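Local structure of GGDEF and EAL domain-containing protein (Vibrio cholerae O1 str. 2010EL-1786, 6PWK) at residues L50-Y59 and M70-L78. The protein serves as a receptor for the second messenger c-di-GMP and probably helps to control large adhesins during biofilm formation. Residues are numbered along the deposited sequence; the frame is centred on the assembly and turned at random.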
loop_
_atom_site.group_PDB
_atom_site.type_symbol
_atom_site.label_atom_id
_atom_site.label_comp_id
_atom_site.label_asym_id
_atom_site.label_seq_id
_atom_site.Cartn_x
_atom_site.Cartn_y
_atom_site.Cartn_z
ATOM N N LEU A 50 -11.836 -16.333 11.289
ATOM C CA LEU A 50 -12.853 -15.640 10.512
ATOM C C LEU A 50 -12.266 -14.334 10.007
ATOM O O LEU A 50 -11.802 -13.513 10.804
ATOM C CB LEU A 50 -14.101 -15.373 11.359
ATOM C CG LEU A 50 -15.156 -14.466 10.725
ATOM C CD1 LEU A 50 -15.836 -15.171 9.566
ATOM C CD2 LEU A 50 -16.177 -14.007 11.758
ATOM N N GLN A 51 -12.289 -14.136 8.692
ATOM C CA GLN A 51 -11.772 -12.920 8.079
ATOM C C GLN A 51 -12.925 -12.079 7.548
ATOM O O GLN A 51 -13.757 -12.571 6.779
ATOM C CB GLN A 51 -10.796 -13.232 6.947
ATOM C CG GLN A 51 -10.362 -11.987 6.193
ATOM C CD GLN A 51 -9.292 -12.263 5.165
ATOM O OE1 GLN A 51 -8.791 -13.382 5.058
ATOM N NE2 GLN A 51 -8.932 -11.241 4.398
ATOM N N ALA A 52 -12.958 -10.810 7.954
ATOM C CA ALA A 52 -13.999 -9.877 7.530
ATOM C C ALA A 52 -13.405 -8.932 6.490
ATOM O O ALA A 52 -12.949 -7.829 6.793
ATOM C CB ALA A 52 -14.564 -9.123 8.730
ATOM N N GLU A 53 -13.410 -9.388 5.235
ATOM C CA GLU A 53 -12.915 -8.553 4.147
ATOM C C GLU A 53 -13.822 -7.352 3.909
ATOM O O GLU A 53 -13.352 -6.301 3.458
ATOM C CB GLU A 53 -12.774 -9.388 2.871
ATOM C CG GLU A 53 -12.269 -8.625 1.649
ATOM C CD GLU A 53 -10.773 -8.353 1.682
ATOM O OE1 GLU A 53 -10.132 -8.615 2.721
ATOM O OE2 GLU A 53 -10.236 -7.879 0.658
ATOM N N PHE A 54 -15.115 -7.479 4.218
ATOM C CA PHE A 54 -16.029 -6.358 4.027
ATOM C C PHE A 54 -15.711 -5.208 4.974
ATOM O O PHE A 54 -16.008 -4.049 4.661
ATOM C CB PHE A 54 -17.477 -6.821 4.199
ATOM C CG PHE A 54 -17.841 -7.194 5.610
ATOM C CD1 PHE A 54 -17.487 -8.430 6.130
ATOM C CD2 PHE A 54 -18.557 -6.319 6.409
ATOM C CE1 PHE A 54 -17.829 -8.779 7.422
ATOM C CE2 PHE A 54 -18.902 -6.662 7.704
ATOM C CZ PHE A 54 -18.537 -7.894 8.211
ATOM N N ILE A 55 -15.110 -5.501 6.128
ATOM C CA ILE A 55 -14.642 -4.434 7.006
ATOM C C ILE A 55 -13.422 -3.751 6.400
ATOM O O ILE A 55 -13.243 -2.535 6.533
ATOM C CB ILE A 55 -14.348 -4.990 8.412
ATOM C CG1 ILE A 55 -15.613 -5.606 9.012
ATOM C CG2 ILE A 55 -13.808 -3.896 9.319
ATOM C CD1 ILE A 55 -15.474 -6.000 10.467
ATOM N N LYS A 56 -12.571 -4.521 5.716
ATOM C CA LYS A 56 -11.431 -3.932 5.021
ATOM C C LYS A 56 -11.890 -2.991 3.915
ATOM O O LYS A 56 -11.294 -1.927 3.706
ATOM C CB LYS A 56 -10.539 -5.036 4.455
ATOM C CG LYS A 56 -9.323 -4.543 3.684
ATOM C CD LYS A 56 -8.533 -5.713 3.114
ATOM C CE LYS A 56 -7.215 -5.260 2.499
ATOM N NZ LYS A 56 -7.409 -4.347 1.337
ATOM N N GLU A 57 -12.949 -3.367 3.195
ATOM C CA GLU A 57 -13.493 -2.487 2.167
ATOM C C GLU A 57 -14.147 -1.252 2.772
ATOM O O GLU A 57 -14.194 -0.198 2.128
ATOM C CB GLU A 57 -14.495 -3.254 1.302
ATOM C CG GLU A 57 -13.848 -4.236 0.336
ATOM C CD GLU A 57 -14.790 -5.340 -0.106
ATOM O OE1 GLU A 57 -15.952 -5.360 0.352
ATOM O OE2 GLU A 57 -14.361 -6.195 -0.910
ATOM N N LEU A 58 -14.648 -1.360 4.003
ATOM C CA LEU A 58 -15.332 -0.231 4.623
ATOM C C LEU A 58 -14.353 0.838 5.089
ATOM O O LEU A 58 -14.715 2.018 5.163
ATOM C CB LEU A 58 -16.181 -0.722 5.797
ATOM C CG LEU A 58 -17.135 0.286 6.439
ATOM C CD1 LEU A 58 -18.203 0.707 5.445
ATOM C CD2 LEU A 58 -17.763 -0.289 7.698
ATOM N N TYR A 59 -13.109 0.452 5.386
ATOM C CA TYR A 59 -12.197 1.360 6.079
ATOM C C TYR A 59 -11.827 2.561 5.216
ATOM O O TYR A 59 -11.884 3.704 5.681
ATOM C CB TYR A 59 -10.948 0.605 6.537
ATOM C CG TYR A 59 -10.928 0.353 8.029
ATOM C CD1 TYR A 59 -11.529 -0.774 8.574
ATOM C CD2 TYR A 59 -10.321 1.254 8.898
ATOM C CE1 TYR A 59 -11.520 -1.004 9.938
ATOM C CE2 TYR A 59 -10.306 1.033 10.263
ATOM C CZ TYR A 59 -10.908 -0.098 10.777
ATOM O OH TYR A 59 -10.899 -0.327 12.133
ATOM N N MET A 70 -17.763 -1.107 12.925
ATOM C CA MET A 70 -18.128 -2.406 12.370
ATOM C C MET A 70 -17.323 -3.527 13.017
ATOM O O MET A 70 -17.840 -4.632 13.225
ATOM C CB MET A 70 -17.929 -2.409 10.855
ATOM C CG MET A 70 -18.424 -3.670 10.176
ATOM S SD MET A 70 -20.163 -3.984 10.529
ATOM C CE MET A 70 -20.877 -3.750 8.907
ATOM N N VAL A 71 -16.053 -3.263 13.337
ATOM C CA VAL A 71 -15.249 -4.240 14.066
ATOM C C VAL A 71 -15.879 -4.530 15.421
ATOM O O VAL A 71 -16.006 -5.689 15.835
ATOM C CB VAL A 71 -13.799 -3.744 14.213
ATOM C CG1 VAL A 71 -13.048 -4.589 15.229
ATOM C CG2 VAL A 71 -13.090 -3.774 12.871
ATOM N N ARG A 72 -16.286 -3.476 16.133
ATOM C CA ARG A 72 -16.960 -3.659 17.414
ATOM C C ARG A 72 -18.282 -4.397 17.242
ATOM O O ARG A 72 -18.610 -5.288 18.035
ATOM C CB ARG A 72 -17.190 -2.303 18.082
ATOM C CG ARG A 72 -18.145 -2.345 19.265
ATOM C CD ARG A 72 -17.574 -3.142 20.423
ATOM N NE ARG A 72 -16.368 -2.526 20.965
ATOM C CZ ARG A 72 -16.373 -1.521 21.834
ATOM N NH1 ARG A 72 -17.524 -1.013 22.254
ATOM N NH2 ARG A 72 -15.228 -1.023 22.278
ATOM N N GLU A 73 -19.054 -4.037 16.214
ATOM C CA GLU A 73 -20.331 -4.701 15.973
ATOM C C GLU A 73 -20.131 -6.191 15.723
ATOM O O GLU A 73 -20.744 -7.030 16.393
ATOM C CB GLU A 73 -21.053 -4.044 14.796
ATOM C CG GLU A 73 -22.381 -4.694 14.420
ATOM C CD GLU A 73 -23.538 -4.264 15.310
ATOM O OE1 GLU A 73 -23.324 -4.048 16.522
ATOM O OE2 GLU A 73 -24.667 -4.139 14.790
ATOM N N LEU A 74 -19.264 -6.540 14.768
ATOM C CA LEU A 74 -18.973 -7.947 14.516
ATOM C C LEU A 74 -18.445 -8.631 15.771
ATOM O O LEU A 74 -18.808 -9.775 16.060
ATOM C CB LEU A 74 -17.976 -8.081 13.365
ATOM C CG LEU A 74 -17.430 -9.482 13.072
ATOM C CD1 LEU A 74 -18.556 -10.485 12.876
ATOM C CD2 LEU A 74 -16.527 -9.452 11.851
ATOM N N ALA A 75 -17.600 -7.938 16.536
ATOM C CA ALA A 75 -17.093 -8.508 17.780
ATOM C C ALA A 75 -18.217 -8.704 18.790
ATOM O O ALA A 75 -18.346 -9.777 19.390
ATOM C CB ALA A 75 -15.997 -7.616 18.360
ATOM N N ASP A 76 -19.045 -7.674 18.988
ATOM C CA ASP A 76 -20.170 -7.793 19.912
ATOM C C ASP A 76 -21.129 -8.891 19.472
ATOM O O ASP A 76 -21.590 -9.693 20.291
ATOM C CB ASP A 76 -20.912 -6.459 20.026
ATOM C CG ASP A 76 -20.124 -5.415 20.790
ATOM O OD1 ASP A 76 -19.182 -5.790 21.515
ATOM O OD2 ASP A 76 -20.454 -4.216 20.670
ATOM N N ARG A 77 -21.452 -8.937 18.177
ATOM C CA ARG A 77 -22.359 -9.967 17.687
ATOM C C ARG A 77 -21.739 -11.354 17.812
ATOM O O ARG A 77 -22.434 -12.330 18.120
ATOM C CB ARG A 77 -22.742 -9.680 16.236
ATOM C CG ARG A 77 -23.460 -8.356 16.035
ATOM C CD ARG A 77 -24.868 -8.387 16.594
ATOM N NE ARG A 77 -25.598 -7.163 16.278
ATOM C CZ ARG A 77 -26.860 -6.939 16.623
ATOM N NH1 ARG A 77 -27.537 -7.857 17.300
ATOM N NH2 ARG A 77 -27.446 -5.797 16.293
ATOM N N LEU A 78 -20.428 -11.460 17.585
ATOM C CA LEU A 78 -19.779 -12.766 17.628
ATOM C C LEU A 78 -19.669 -13.287 19.054
ATOM O O LEU A 78 -19.899 -14.474 19.303
ATOM C CB LEU A 78 -18.396 -12.684 16.976
ATOM C CG LEU A 78 -17.637 -13.992 16.749
ATOM C CD1 LEU A 78 -18.443 -14.933 15.869
ATOM C CD2 LEU A 78 -16.274 -13.714 16.133
#
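Met70 reaches across to helix 53-59, touching Leu58, Ile55 and Phe54 with successive parts of its chain. A chi1 of -174° swings CG away from the backbone N and onto Ile55 CG1 at 3.6 Å; bends at chi2 and chi3 then carry the thioether to the rim of the Phe54 ring. There Met70 CE lies near the ring plane, 3.7 Å from Phe54 CE2. Met70 SD, 5.4 Å from the Phe54 ring centroid, also stands at the edge, which makes this a Met-aromatic contact. Leu58 approaches nearly crosswise and sets CD2 on Met70 CB; the flexible, unbranched methionine suits a place where three different shapes must be met.

Ile55 uses both of its branches. Its CG2 meets Val71 CG2 at 3.6 Å, the two beta-branched side chains crossing at about a right angle, while CD1 extends to Leu74 CD2 (3.9 Å). Ile55 CG1 sits over the rim of one face of its neighbour Phe54. The same Leu74 methyl packs on Ala52 CB at 3.7 Å; the small side chain of Ala52, at the N-cap, probably leaves room for Leu74 beside the first turn. Farther along, Leu50 CD2 makes looser contacts with Leu74 and Leu78, and Ile116 of helix 106-118 touches both Leu50 and Leu78.

The two helical segments run nearly antiparallel (159°), forming a helical hairpin that follows strand 45-51 of the GGDEF-domain sheet. Tyr59 turns its ring edge to Val71 and hydrogen-bonds through OH to Asp68, its side chain about 6 Å from a bound c-di-GMP. With no polar bond linking the segments, the almost wholly apolar contact depends on shape and hydrophobic burial, while charged Lys56, Glu57, Asp76 and Arg77 take no part in it.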